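Local coordinates for phage-like element PBSX protein XepA (Bacillus subtilis subsp. subtilis str. 168, PDB 6I56), which is of unknown function, does not seem to take part in host cell lysis, and forms an assembly of five all-beta chains, at residues 73-78 with 130-135; 80-85 with 121-126; 176-181 with 192-197. All coordinates share one frame; numbering follows the deposited sequence.

Contact 1 of 3, residues 73-78 with 130-135; sequences WAYADR and QSEFVL
D77 and S131 meet where two antiparallel strands give way to their loops, and one carboxylate there serves several donors. OD1 of D77 takes the backbone N of S131 at 2.9 Å, on the syn side, and the backbone N of E132 at 3.0 Å, from well above the carboxylate plane; both approach that plane from the same face. The other oxygen, OD2, receives the hydroxyl OG of S131 at 2.9 Å. With CG of D77 set between its own N and carbonyl carbon (chi1 72°), the carboxylate turns toward the incoming chain, while the N of D77 donates to the carbonyl O of E132 at 3.2 Å. The pairing behind is regular antiparallel sheet, joining two inner strands, 69-76 and 133-140, of a four-stranded sheet: Y75 and V134 form a hydrogen-bonded pair (Y75 N to V134 O and V134 N to Y75 O, each 3.0 Å) between the non-hydrogen-bonded pairs A74-L135 and A76-F133. On the face carrying Y75, the carboxylate of E132 comes to the ring at CE2, and R117 of a neighbouring subunit makes a cation-pi contact with the same ring. On the other face Q130 lays NE2 over the F133 ring, 3.4 Å above its plane. NE2 donates a hydrogen bond to a water, which donates one to the carbonyl O of R78, and OE1 of Q130 accepts one from the backbone N of L48.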
ATOM      1  N   TRP B  73      27.929  -5.703 -13.963  1.00 42.10           N
ATOM      2  CA  TRP B  73      28.857  -5.841 -12.828  1.00 42.49           C
ATOM      3  C   TRP B  73      30.275  -5.619 -13.311  1.00 43.04           C
ATOM      4  O   TRP B  73      30.643  -6.218 -14.318  1.00 46.68           O
ATOM      5  CB  TRP B  73      28.729  -7.221 -12.196  1.00 43.12           C
ATOM      6  CG  TRP B  73      27.387  -7.496 -11.597  1.00 41.71           C
ATOM      7  CD1 TRP B  73      27.032  -7.390 -10.283  1.00 42.62           C
ATOM      8  CD2 TRP B  73      26.211  -7.875 -12.307  1.00 40.10           C
ATOM      9  NE1 TRP B  73      25.727  -7.740 -10.126  1.00 40.91           N
ATOM     10  CE2 TRP B  73      25.184  -8.002 -11.351  1.00 39.86           C
ATOM     11  CE3 TRP B  73      25.929  -8.112 -13.648  1.00 39.16           C
ATOM     12  CZ2 TRP B  73      23.900  -8.417 -11.689  1.00 38.73           C
ATOM     13  CZ3 TRP B  73      24.654  -8.486 -13.989  1.00 38.88           C
ATOM     14  CH2 TRP B  73      23.653  -8.638 -13.024  1.00 39.00           C
ATOM     15  N   ALA B  74      31.051  -4.818 -12.596  1.00 43.90           N
ATOM     16  CA  ALA B  74      32.479  -4.581 -12.912  1.00 44.45           C
ATOM     17  C   ALA B  74      33.306  -4.794 -11.650  1.00 46.39           C
ATOM     18  O   ALA B  74      32.872  -4.396 -10.567  1.00 47.11           O
ATOM     19  CB  ALA B  74      32.677  -3.189 -13.430  1.00 45.41           C
ATOM     20  N   TYR B  75      34.435  -5.443 -11.804  1.00 47.95           N
ATOM     21  CA  TYR B  75      35.473  -5.583 -10.757  1.00 50.26           C
ATOM     22  C   TYR B  75      36.800  -5.244 -11.390  1.00 50.86           C
ATOM     23  O   TYR B  75      37.101  -5.793 -12.457  1.00 50.70           O
ATOM     24  CB  TYR B  75      35.535  -7.015 -10.218  1.00 51.66           C
ATOM     25  CG  TYR B  75      36.452  -7.172  -9.043  1.00 54.64           C
ATOM     26  CD1 TYR B  75      36.015  -6.922  -7.751  1.00 58.15           C
ATOM     27  CD2 TYR B  75      37.764  -7.576  -9.209  1.00 57.25           C
ATOM     28  CE1 TYR B  75      36.870  -7.028  -6.660  1.00 59.60           C
ATOM     29  CE2 TYR B  75      38.618  -7.715  -8.127  1.00 58.86           C
ATOM     30  CZ  TYR B  75      38.174  -7.431  -6.851  1.00 59.63           C
ATOM     31  OH  TYR B  75      39.002  -7.546  -5.779  1.00 62.21           O
ATOM     32  N   ALA B  76      37.551  -4.365 -10.759  1.00 53.31           N
ATOM     33  CA  ALA B  76      38.915  -3.992 -11.181  1.00 57.41           C
ATOM     34  C   ALA B  76      39.747  -3.660  -9.941  1.00 60.51           C
ATOM     35  O   ALA B  76      39.176  -3.146  -8.965  1.00 58.46           O
ATOM     36  CB  ALA B  76      38.881  -2.838 -12.161  1.00 57.22           C
ATOM     37  N   ASP B  77      41.050  -3.922 -10.011  1.00 63.99           N
ATOM     38  CA  ASP B  77      42.011  -3.599  -8.927  1.00 68.23           C
ATOM     39  C   ASP B  77      42.307  -2.094  -8.928  1.00 69.01           C
ATOM     40  O   ASP B  77      42.935  -1.615  -7.988  1.00 69.09           O
ATOM     41  CB  ASP B  77      43.274  -4.456  -9.061  1.00 71.75           C
ATOM     42  CG  ASP B  77      44.165  -4.059 -10.229  1.00 73.82           C
ATOM     43  OD1 ASP B  77      43.655  -3.944 -11.342  1.00 73.22           O
ATOM     44  OD2 ASP B  77      45.361  -3.851 -10.009  1.00 80.09           O
ATOM     45  N   ARG B  78      41.878  -1.363  -9.961  1.00 69.31           N
ATOM     46  CA  ARG B  78      41.993   0.118 -10.014  1.00 69.70           C
ATOM     47  C   ARG B  78      40.653   0.724 -10.421  1.00 68.00           C
ATOM     48  O   ARG B  78      39.817   0.056 -11.035  1.00 64.83           O
ATOM     49  CB  ARG B  78      43.047   0.565 -11.024  1.00 71.90           C
ATOM     50  CG  ARG B  78      44.417  -0.069 -10.842  1.00 74.07           C
ATOM     51  CD  ARG B  78      45.051   0.354  -9.558  1.00 76.04           C
ATOM     52  NE  ARG B  78      46.386  -0.164  -9.408  1.00 77.58           N
ATOM     53  CZ  ARG B  78      47.031  -0.137  -8.252  1.00 82.33           C
ATOM     54  NH1 ARG B  78      46.432   0.378  -7.193  1.00 83.58           N
ATOM     55  NH2 ARG B  78      48.273  -0.590  -8.143  1.00 85.13           N
ATOM     56  N   GLN B 130      45.242  -1.180 -14.967  1.00 69.65           N
ATOM     57  CA  GLN B 130      44.614  -2.356 -14.310  1.00 69.94           C
ATOM     58  C   GLN B 130      45.602  -3.510 -14.395  1.00 70.86           C
ATOM     59  O   GLN B 130      46.352  -3.559 -15.362  1.00 71.04           O
ATOM     60  CB  GLN B 130      43.320  -2.757 -15.006  1.00 65.98           C
ATOM     61  CG  GLN B 130      42.277  -1.652 -15.064  1.00 65.00           C
ATOM     62  CD  GLN B 130      41.070  -2.136 -15.835  1.00 61.39           C
ATOM     63  OE1 GLN B 130      41.217  -2.891 -16.804  1.00 60.30           O
ATOM     64  NE2 GLN B 130      39.886  -1.754 -15.364  1.00 59.31           N
ATOM     65  N   SER B 131      45.593  -4.398 -13.417  1.00 71.43           N
ATOM     66  CA  SER B 131      46.209  -5.736 -13.544  1.00 73.06           C
ATOM     67  C   SER B 131      45.108  -6.790 -13.432  1.00 70.44           C
ATOM     68  O   SER B 131      45.341  -7.935 -13.794  1.00 71.23           O
ATOM     69  CB  SER B 131      47.333  -5.908 -12.537  1.00 77.68           C
ATOM     70  OG  SER B 131      46.783  -6.054 -11.243  1.00 81.55           O
ATOM     71  N   GLU B 132      43.899  -6.436 -13.006  1.00 69.30           N
ATOM     72  CA  GLU B 132      42.775  -7.403 -12.909  1.00 66.43           C
ATOM     73  C   GLU B 132      41.480  -6.656 -13.283  1.00 61.97           C
ATOM     74  O   GLU B 132      41.251  -5.562 -12.750  1.00 61.48           O
ATOM     75  CB  GLU B 132      42.818  -8.017 -11.503  1.00 67.98           C
ATOM     76  CG  GLU B 132      41.583  -8.822 -11.154  1.00 69.55           C
ATOM     77  CD  GLU B 132      41.581  -9.474  -9.774  1.00 72.19           C
ATOM     78  OE1 GLU B 132      42.329  -8.969  -8.885  1.00 75.45           O
ATOM     79  OE2 GLU B 132      40.786 -10.428  -9.574  1.00 66.87           O
ATOM     80  N   PHE B 133      40.670  -7.197 -14.185  1.00 58.18           N
ATOM     81  CA  PHE B 133      39.426  -6.541 -14.659  1.00 54.99           C
ATOM     82  C   PHE B 133      38.490  -7.600 -15.238  1.00 53.71           C
ATOM     83  O   PHE B 133      38.972  -8.410 -16.055  1.00 53.52           O
ATOM     84  CB  PHE B 133      39.748  -5.461 -15.682  1.00 56.25           C
ATOM     85  CG  PHE B 133      38.576  -4.776 -16.340  1.00 56.67           C
ATOM     86  CD1 PHE B 133      37.495  -4.325 -15.600  1.00 56.00           C
ATOM     87  CD2 PHE B 133      38.565  -4.532 -17.708  1.00 57.96           C
ATOM     88  CE1 PHE B 133      36.442  -3.667 -16.211  1.00 55.91           C
ATOM     89  CE2 PHE B 133      37.501  -3.881 -18.317  1.00 57.11           C
ATOM     90  CZ  PHE B 133      36.443  -3.437 -17.569  1.00 55.90           C
ATOM     91  N   VAL B 134      37.225  -7.608 -14.799  1.00 50.81           N
ATOM     92  CA  VAL B 134      36.141  -8.404 -15.433  1.00 49.34           C
ATOM     93  C   VAL B 134      34.890  -7.517 -15.467  1.00 47.84           C
ATOM     94  O   VAL B 134      34.682  -6.671 -14.560  1.00 45.43           O
ATOM     95  CB  VAL B 134      35.876  -9.750 -14.734  1.00 50.12           C
ATOM     96  CG1 VAL B 134      37.090 -10.649 -14.739  1.00 54.13           C
ATOM     97  CG2 VAL B 134      35.422  -9.556 -13.291  1.00 51.85           C
ATOM     98  N   LEU B 135      34.120  -7.670 -16.531  1.00 47.26           N
ATOM     99  CA  LEU B 135      32.896  -6.895 -16.778  1.00 44.95           C
ATOM    100  C   LEU B 135      31.849  -7.885 -17.290  1.00 43.94           C
ATOM    101  O   LEU B 135      32.109  -8.561 -18.299  1.00 43.65           O
ATOM    102  CB  LEU B 135      33.192  -5.810 -17.807  1.00 46.55           C
ATOM    103  CG  LEU B 135      31.994  -4.934 -18.186  1.00 47.18           C
ATOM    104  CD1 LEU B 135      31.425  -4.235 -16.943  1.00 47.16           C
ATOM    105  CD2 LEU B 135      32.397  -3.925 -19.275  1.00 47.29           C
TER
HETATM  106  O   HOH W   1      39.240   0.167 -13.638  1.00 48.55           O

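Contact 2 of 3, residues 80-85 with 121-126; sequences GTLFIE and FRYVNG
The ring of F83 is layered between two side chains: CG2 of T81, from its own strand, lies 3.5 Å above one face, and the guanidinium of R122 covers the opposite face. Ring and guanidinium planes are only 13° apart, an offset stack with cation-pi character in which NH2 sits toward the ring's rim. V124 meets the same ring at its edge, CG2 being 3.8 Å from CE2 of F83. The edge of the guanidinium is taken by E85 in a side-on salt bridge: NE of R122 reaches OE1 of E85 at 2.9 Å and NH2 of R122 reaches OE2 of E85 at the same 2.9 Å. Both oxygens lie within the guanidinium plane, yet the nitrogens stand about 40° out of the carboxylate plane. The bend at chi3 of R122 (59°), after an extended start, folds the guanidinium back across the neighbouring strand, where stack and salt bridge together fix its rotation. The carboxylate has further partners in R120 and T95, so its charge is probably well compensated.

On the reverse face, the ring of Y123 lies over the backbone, with the carbonyl O of T81 3.6 Å above its plane, and its OH comes to 3.3 Å from CA of G80, which has no side chain to obstruct it. Beyond, CD1 of L82 packs against CB of F121, and CG1 of I84 approaches CE1 of F121 at 3.6 Å. Y123 and F121 also touch strands 69-76 and 133-140, L82 the latter through L135. Four backbone hydrogen bonds, two each in the pairs T81-V124 and F83-R122, join the central strands of an antiparallel four-stranded sheet, one layer of a beta sandwich, its L82, I84, F121 and Y123 face turned toward the second sheet.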
ATOM      1  N   GLY B  80      37.693   3.147 -12.049  1.00 64.90           N
ATOM      2  CA  GLY B  80      37.244   3.497 -13.411  1.00 62.48           C
ATOM      3  C   GLY B  80      35.773   3.823 -13.395  1.00 58.40           C
ATOM      4  O   GLY B  80      35.249   3.963 -12.307  1.00 57.03           O
ATOM      5  N   THR B  81      35.154   3.919 -14.566  1.00 54.37           N
ATOM      6  CA  THR B  81      33.743   4.314 -14.741  1.00 53.11           C
ATOM      7  C   THR B  81      33.081   3.384 -15.764  1.00 51.83           C
ATOM      8  O   THR B  81      33.662   3.169 -16.829  1.00 52.36           O
ATOM      9  CB  THR B  81      33.621   5.790 -15.127  1.00 53.42           C
ATOM     10  OG1 THR B  81      34.339   6.527 -14.137  1.00 54.60           O
ATOM     11  CG2 THR B  81      32.187   6.258 -15.147  1.00 53.22           C
ATOM     12  N   LEU B  82      31.933   2.825 -15.383  1.00 53.67           N
ATOM     13  CA  LEU B  82      31.106   1.963 -16.251  1.00 51.44           C
ATOM     14  C   LEU B  82      29.921   2.802 -16.739  1.00 51.21           C
ATOM     15  O   LEU B  82      29.198   3.377 -15.902  1.00 53.19           O
ATOM     16  CB  LEU B  82      30.649   0.725 -15.480  1.00 49.11           C
ATOM     17  CG  LEU B  82      29.684  -0.166 -16.253  1.00 46.22           C
ATOM     18  CD1 LEU B  82      30.268  -0.610 -17.594  1.00 45.85           C
ATOM     19  CD2 LEU B  82      29.249  -1.348 -15.426  1.00 45.26           C
ATOM     20  N   PHE B  83      29.770   2.873 -18.053  1.00 51.19           N
ATOM     21  CA  PHE B  83      28.671   3.574 -18.753  1.00 49.13           C
ATOM     22  C   PHE B  83      27.781   2.534 -19.431  1.00 47.51           C
ATOM     23  O   PHE B  83      28.293   1.634 -20.135  1.00 46.63           O
ATOM     24  CB  PHE B  83      29.235   4.532 -19.804  1.00 51.19           C
ATOM     25  CG  PHE B  83      30.106   5.639 -19.282  1.00 52.95           C
ATOM     26  CD1 PHE B  83      29.543   6.803 -18.769  1.00 52.24           C
ATOM     27  CD2 PHE B  83      31.491   5.526 -19.330  1.00 53.97           C
ATOM     28  CE1 PHE B  83      30.354   7.846 -18.346  1.00 55.10           C
ATOM     29  CE2 PHE B  83      32.295   6.557 -18.860  1.00 54.78           C
ATOM     30  CZ  PHE B  83      31.727   7.718 -18.376  1.00 54.65           C
ATOM     31  N   ILE B  84      26.472   2.674 -19.236  1.00 47.36           N
ATOM     32  CA  ILE B  84      25.449   1.942 -20.021  1.00 46.55           C
ATOM     33  C   ILE B  84      24.908   2.945 -21.029  1.00 45.39           C
ATOM     34  O   ILE B  84      24.414   4.014 -20.600  1.00 43.77           O
ATOM     35  CB  ILE B  84      24.335   1.363 -19.125  1.00 44.35           C
ATOM     36  CG1 ILE B  84      24.943   0.409 -18.085  1.00 46.95           C
ATOM     37  CG2 ILE B  84      23.267   0.707 -19.984  1.00 41.46           C
ATOM     38  CD1 ILE B  84      23.931  -0.338 -17.224  1.00 47.09           C
ATOM     39  N   GLU B  85      25.015   2.618 -22.314  1.00 45.14           N
ATOM     40  CA  GLU B  85      24.666   3.588 -23.368  1.00 44.19           C
ATOM     41  C   GLU B  85      23.692   2.968 -24.363  1.00 43.53           C
ATOM     42  O   GLU B  85      23.608   1.732 -24.473  1.00 40.56           O
ATOM     43  CB  GLU B  85      25.964   4.033 -24.003  1.00 46.96           C
ATOM     44  CG  GLU B  85      27.009   4.432 -22.982  1.00 46.43           C
ATOM     45  CD  GLU B  85      28.129   5.278 -23.560  1.00 48.02           C
ATOM     46  OE1 GLU B  85      28.874   4.730 -24.395  1.00 48.02           O
ATOM     47  OE2 GLU B  85      28.239   6.453 -23.175  1.00 49.60           O
ATOM     48  N   PHE B 121      27.866  -1.490 -23.193  1.00 42.42           N
ATOM     49  CA  PHE B 121      28.690  -1.033 -22.060  1.00 45.39           C
ATOM     50  C   PHE B 121      29.949  -0.379 -22.629  1.00 47.86           C
ATOM     51  O   PHE B 121      30.499  -0.876 -23.656  1.00 51.78           O
ATOM     52  CB  PHE B 121      29.063  -2.192 -21.139  1.00 45.56           C
ATOM     53  CG  PHE B 121      27.949  -2.738 -20.284  1.00 46.23           C
ATOM     54  CD1 PHE B 121      26.644  -2.272 -20.383  1.00 45.67           C
ATOM     55  CD2 PHE B 121      28.206  -3.780 -19.415  1.00 46.08           C
ATOM     56  CE1 PHE B 121      25.631  -2.825 -19.623  1.00 45.03           C
ATOM     57  CE2 PHE B 121      27.189  -4.319 -18.650  1.00 46.89           C
ATOM     58  CZ  PHE B 121      25.907  -3.836 -18.746  1.00 45.72           C
ATOM     59  N   ARG B 122      30.368   0.713 -21.995  1.00 46.61           N
ATOM     60  CA  ARG B 122      31.666   1.367 -22.223  1.00 48.37           C
ATOM     61  C   ARG B 122      32.310   1.556 -20.852  1.00 50.15           C
ATOM     62  O   ARG B 122      31.647   2.076 -19.970  1.00 52.08           O
ATOM     63  CB  ARG B 122      31.476   2.680 -22.997  1.00 48.83           C
ATOM     64  CG  ARG B 122      32.766   3.402 -23.356  1.00 48.69           C
ATOM     65  CD  ARG B 122      32.535   4.526 -24.360  1.00 49.71           C
ATOM     66  NE  ARG B 122      31.606   5.473 -23.793  1.00 49.38           N
ATOM     67  CZ  ARG B 122      31.936   6.502 -23.032  1.00 50.41           C
ATOM     68  NH1 ARG B 122      33.201   6.772 -22.768  1.00 52.95           N
ATOM     69  NH2 ARG B 122      30.984   7.257 -22.506  1.00 49.60           N
ATOM     70  N   TYR B 123      33.548   1.096 -20.682  1.00 53.79           N
ATOM     71  CA  TYR B 123      34.284   1.206 -19.409  1.00 52.60           C
ATOM     72  C   TYR B 123      35.525   2.066 -19.650  1.00 56.54           C
ATOM     73  O   TYR B 123      36.340   1.713 -20.518  1.00 57.34           O
ATOM     74  CB  TYR B 123      34.700  -0.161 -18.876  1.00 52.86           C
ATOM     75  CG  TYR B 123      35.258  -0.090 -17.474  1.00 54.66           C
ATOM     76  CD1 TYR B 123      36.584   0.259 -17.243  1.00 54.50           C
ATOM     77  CD2 TYR B 123      34.436  -0.317 -16.374  1.00 52.35           C
ATOM     78  CE1 TYR B 123      37.082   0.351 -15.954  1.00 55.94           C
ATOM     79  CE2 TYR B 123      34.917  -0.229 -15.083  1.00 53.13           C
ATOM     80  CZ  TYR B 123      36.250   0.107 -14.874  1.00 54.57           C
ATOM     81  OH  TYR B 123      36.718   0.210 -13.603  1.00 53.07           O
ATOM     82  N   VAL B 124      35.690   3.146 -18.893  1.00 57.62           N
ATOM     83  CA  VAL B 124      36.896   3.996 -19.021  1.00 60.08           C
ATOM     84  C   VAL B 124      37.704   3.821 -17.743  1.00 60.64           C
ATOM     85  O   VAL B 124      37.211   4.208 -16.658  1.00 57.84           O
ATOM     86  CB  VAL B 124      36.583   5.471 -19.353  1.00 63.68           C
ATOM     87  CG1 VAL B 124      35.679   5.575 -20.587  1.00 59.70           C
ATOM     88  CG2 VAL B 124      35.989   6.231 -18.175  1.00 66.47           C
ATOM     89  N   ASN B 125      38.916   3.266 -17.896  1.00 61.22           N
ATOM     90  CA  ASN B 125      39.859   3.063 -16.766  1.00 61.25           C
ATOM     91  C   ASN B 125      40.322   4.423 -16.267  1.00 62.14           C
ATOM     92  O   ASN B 125      40.433   5.325 -17.078  1.00 63.45           O
ATOM     93  CB  ASN B 125      41.015   2.148 -17.159  1.00 62.35           C
ATOM     94  CG  ASN B 125      41.918   1.825 -15.991  1.00 64.91           C
ATOM     95  OD1 ASN B 125      41.459   1.731 -14.843  1.00 64.88           O
ATOM     96  ND2 ASN B 125      43.209   1.669 -16.277  1.00 68.17           N
ATOM     97  N   GLY B 126      40.611   4.541 -14.975  1.00 63.02           N
ATOM     98  CA  GLY B 126      41.199   5.752 -14.369  1.00 66.07           C
ATOM     99  C   GLY B 126      42.689   5.845 -14.641  1.00 70.01           C
ATOM    100  O   GLY B 126      43.164   5.241 -15.630  1.00 69.09           O
TER

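Contact 3 of 3, residues 176-181 with 192-197; sequences FDFVFH and ALPVDG
Turned away from its backbone N (chi1 -171°), the ring of F178 is presented broadside to L193, whereas F176, with CG between its N and carbonyl carbon (chi1 62°), brings its ring to the far end of the same leucine. CA of L193 stands over the F178 face in a CH-pi contact, 3.7 Å from the ring centroid and 15° off its normal. The leucine side chain then runs on so that CD1 lies 3.6 Å from CG of F178 and 3.3 Å from CE2 of F176. A third aromatic, F180, touches CB of L193 through CE1 at 3.8 Å and receives CD2 of F178 over the centre of its own face. No hydrogen bond crosses between the segments; strand 175-179 pairs with 271-278, and strand 193-194 with 258-267, within one large antiparallel sheet arrangement. At the corner, F180 and H181 both face V273, a classic beta bulge. Further along, the F176 ring presents its edge to the carbonyl O of P194, 3.6 Å from CZ, while CD of P194 borders the F178 ring at CE1. L201 of strand 200-206 touches both F180 and L193.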
ATOM      1  N   PHE B 176      -9.986  25.962  -1.297  1.00 51.89           N
ATOM      2  CA  PHE B 176     -10.384  26.286  -2.689  1.00 51.57           C
ATOM      3  C   PHE B 176     -11.029  27.652  -2.726  1.00 47.89           C
ATOM      4  O   PHE B 176     -11.699  28.048  -1.767  1.00 49.05           O
ATOM      5  CB  PHE B 176     -11.247  25.189  -3.316  1.00 54.38           C
ATOM      6  CG  PHE B 176     -12.558  24.915  -2.636  1.00 54.38           C
ATOM      7  CD1 PHE B 176     -12.633  24.048  -1.549  1.00 58.12           C
ATOM      8  CD2 PHE B 176     -13.721  25.465  -3.135  1.00 53.85           C
ATOM      9  CE1 PHE B 176     -13.854  23.753  -0.938  1.00 58.31           C
ATOM     10  CE2 PHE B 176     -14.933  25.198  -2.509  1.00 60.48           C
ATOM     11  CZ  PHE B 176     -15.002  24.343  -1.409  1.00 58.96           C
ATOM     12  N   ASP B 177     -10.795  28.349  -3.827  1.00 46.34           N
ATOM     13  CA  ASP B 177     -11.346  29.706  -4.049  1.00 45.53           C
ATOM     14  C   ASP B 177     -12.657  29.530  -4.796  1.00 43.45           C
ATOM     15  O   ASP B 177     -12.846  28.524  -5.470  1.00 43.20           O
ATOM     16  CB  ASP B 177     -10.339  30.577  -4.799  1.00 49.06           C
ATOM     17  CG  ASP B 177      -9.028  30.775  -4.049  1.00 48.74           C
ATOM     18  OD1 ASP B 177      -8.976  30.578  -2.819  1.00 46.78           O
ATOM     19  OD2 ASP B 177      -8.075  31.121  -4.719  1.00 51.95           O
ATOM     20  N   PHE B 178     -13.569  30.459  -4.611  1.00 41.42           N
ATOM     21  CA  PHE B 178     -14.911  30.377  -5.218  1.00 42.57           C
ATOM     22  C   PHE B 178     -15.331  31.784  -5.596  1.00 42.07           C
ATOM     23  O   PHE B 178     -15.089  32.707  -4.809  1.00 42.76           O
ATOM     24  CB  PHE B 178     -15.882  29.703  -4.241  1.00 42.88           C
ATOM     25  CG  PHE B 178     -17.204  29.392  -4.867  1.00 43.32           C
ATOM     26  CD1 PHE B 178     -17.336  28.304  -5.724  1.00 44.11           C
ATOM     27  CD2 PHE B 178     -18.275  30.263  -4.699  1.00 42.37           C
ATOM     28  CE1 PHE B 178     -18.518  28.098  -6.417  1.00 43.09           C
ATOM     29  CE2 PHE B 178     -19.466  30.027  -5.369  1.00 41.85           C
ATOM     30  CZ  PHE B 178     -19.585  28.954  -6.223  1.00 43.44           C
ATOM     31  N   VAL B 179     -15.979  31.912  -6.759  1.00 44.14           N
ATOM     32  CA  VAL B 179     -16.566  33.200  -7.232  1.00 43.95           C
ATOM     33  C   VAL B 179     -18.083  33.174  -6.980  1.00 41.42           C
ATOM     34  O   VAL B 179     -18.780  32.416  -7.626  1.00 41.85           O
ATOM     35  CB  VAL B 179     -16.194  33.449  -8.715  1.00 45.55           C
ATOM     36  CG1 VAL B 179     -16.805  34.759  -9.202  1.00 46.53           C
ATOM     37  CG2 VAL B 179     -14.685  33.458  -8.925  1.00 45.70           C
ATOM     38  N   PHE B 180     -18.576  33.996  -6.070  1.00 40.93           N
ATOM     39  CA  PHE B 180     -20.029  34.220  -5.880  1.00 41.42           C
ATOM     40  C   PHE B 180     -20.527  35.184  -6.965  1.00 43.79           C
ATOM     41  O   PHE B 180     -21.580  34.920  -7.593  1.00 42.67           O
ATOM     42  CB  PHE B 180     -20.308  34.740  -4.471  1.00 41.43           C
ATOM     43  CG  PHE B 180     -19.837  33.822  -3.367  1.00 39.18           C
ATOM     44  CD1 PHE B 180     -20.621  32.767  -2.932  1.00 39.38           C
ATOM     45  CD2 PHE B 180     -18.582  33.997  -2.792  1.00 41.38           C
ATOM     46  CE1 PHE B 180     -20.183  31.924  -1.911  1.00 41.10           C
ATOM     47  CE2 PHE B 180     -18.132  33.155  -1.782  1.00 39.78           C
ATOM     48  CZ  PHE B 180     -18.945  32.130  -1.324  1.00 42.14           C
ATOM     49  N   HIS B 181     -19.795  36.288  -7.139  1.00 43.91           N
ATOM     50  CA  HIS B 181     -20.100  37.385  -8.085  1.00 46.39           C
ATOM     51  C   HIS B 181     -18.784  37.921  -8.646  1.00 47.02           C
ATOM     52  O   HIS B 181     -17.854  38.138  -7.861  1.00 41.67           O
ATOM     53  CB  HIS B 181     -20.864  38.520  -7.385  1.00 45.80           C
ATOM     54  CG  HIS B 181     -22.226  38.136  -6.909  1.00 44.93           C
ATOM     55  ND1 HIS B 181     -23.319  38.080  -7.737  1.00 44.75           N
ATOM     56  CD2 HIS B 181     -22.659  37.789  -5.678  1.00 43.58           C
ATOM     57  CE1 HIS B 181     -24.384  37.709  -7.041  1.00 48.07           C
ATOM     58  NE2 HIS B 181     -24.006  37.502  -5.781  1.00 44.02           N
ATOM     59  N   ALA B 192     -23.567  29.457  -5.995  1.00 45.86           N
ATOM     60  CA  ALA B 192     -23.669  28.784  -4.674  1.00 46.47           C
ATOM     61  C   ALA B 192     -22.416  27.935  -4.452  1.00 46.17           C
ATOM     62  O   ALA B 192     -22.123  27.029  -5.262  1.00 50.29           O
ATOM     63  CB  ALA B 192     -24.920  27.929  -4.590  1.00 46.99           C
ATOM     64  N   LEU B 193     -21.679  28.236  -3.400  1.00 46.72           N
ATOM     65  CA  LEU B 193     -20.470  27.463  -3.009  1.00 45.69           C
ATOM     66  C   LEU B 193     -20.945  26.099  -2.540  1.00 45.48           C
ATOM     67  O   LEU B 193     -21.713  26.030  -1.582  1.00 43.57           O
ATOM     68  CB  LEU B 193     -19.743  28.195  -1.881  1.00 42.28           C
ATOM     69  CG  LEU B 193     -18.704  27.355  -1.156  1.00 45.67           C
ATOM     70  CD1 LEU B 193     -17.440  27.277  -1.962  1.00 50.10           C
ATOM     71  CD2 LEU B 193     -18.387  27.860   0.236  1.00 46.64           C
ATOM     72  N   PRO B 194     -20.481  24.984  -3.155  1.00 47.40           N
ATOM     73  CA  PRO B 194     -20.672  23.660  -2.574  1.00 48.38           C
ATOM     74  C   PRO B 194     -19.704  23.473  -1.398  1.00 46.44           C
ATOM     75  O   PRO B 194     -18.551  23.530  -1.594  1.00 48.68           O
ATOM     76  CB  PRO B 194     -20.399  22.674  -3.722  1.00 51.11           C
ATOM     77  CG  PRO B 194     -19.672  23.468  -4.800  1.00 51.20           C
ATOM     78  CD  PRO B 194     -19.740  24.937  -4.420  1.00 48.99           C
ATOM     79  N   VAL B 195     -20.217  23.281  -0.189  1.00 47.32           N
ATOM     80  CA  VAL B 195     -19.408  23.273   1.055  1.00 46.68           C
ATOM     81  C   VAL B 195     -18.499  22.034   1.059  1.00 51.20           C
ATOM     82  O   VAL B 195     -17.308  22.193   1.410  1.00 47.87           O
ATOM     83  CB  VAL B 195     -20.306  23.312   2.288  1.00 47.77           C
ATOM     84  CG1 VAL B 195     -19.490  23.112   3.565  1.00 47.30           C
ATOM     85  CG2 VAL B 195     -21.114  24.600   2.328  1.00 46.94           C
ATOM     86  N   ASP B 196     -19.041  20.857   0.712  1.00 54.65           N
ATOM     87  CA  ASP B 196     -18.267  19.601   0.513  1.00 59.97           C
ATOM     88  C   ASP B 196     -17.266  19.391   1.659  1.00 58.86           C
ATOM     89  O   ASP B 196     -16.073  19.285   1.386  1.00 61.48           O
ATOM     90  CB  ASP B 196     -17.543  19.641  -0.841  1.00 63.92           C
ATOM     91  CG  ASP B 196     -16.849  18.345  -1.250  1.00 70.89           C
ATOM     92  OD1 ASP B 196     -17.451  17.212  -1.014  1.00 70.16           O
ATOM     93  OD2 ASP B 196     -15.698  18.476  -1.784  1.00 70.81           O
ATOM     94  N   GLY B 197     -17.718  19.395   2.911  1.00 57.61           N
ATOM     95  CA  GLY B 197     -16.852  19.129   4.080  1.00 56.37           C
ATOM     96  C   GLY B 197     -15.929  20.285   4.477  1.00 52.00           C
ATOM     97  O   GLY B 197     -15.159  20.093   5.427  1.00 51.68           O
TER

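Contacts 1 and 2 belong to one domain, their centres 11 Å apart, and represent the two sheets of the same sandwich. Along the chain, the segments of contact 2 fall between those of contact 1: strand 69-76 is followed by 80-87, and 118-125 by 133-140, so each connection passes from one sheet to the other. The layers meet where CZ of F133 approaches CG of Y123 at 3.6 Å and where CD1 of L135 lies 3.9 Å from CD1 of L82. Contact 3 comes later in the chain, in a separate domain across the chain's centre, its centre about 66 Å from that of contact 1 and about 58 Å from that of contact 2.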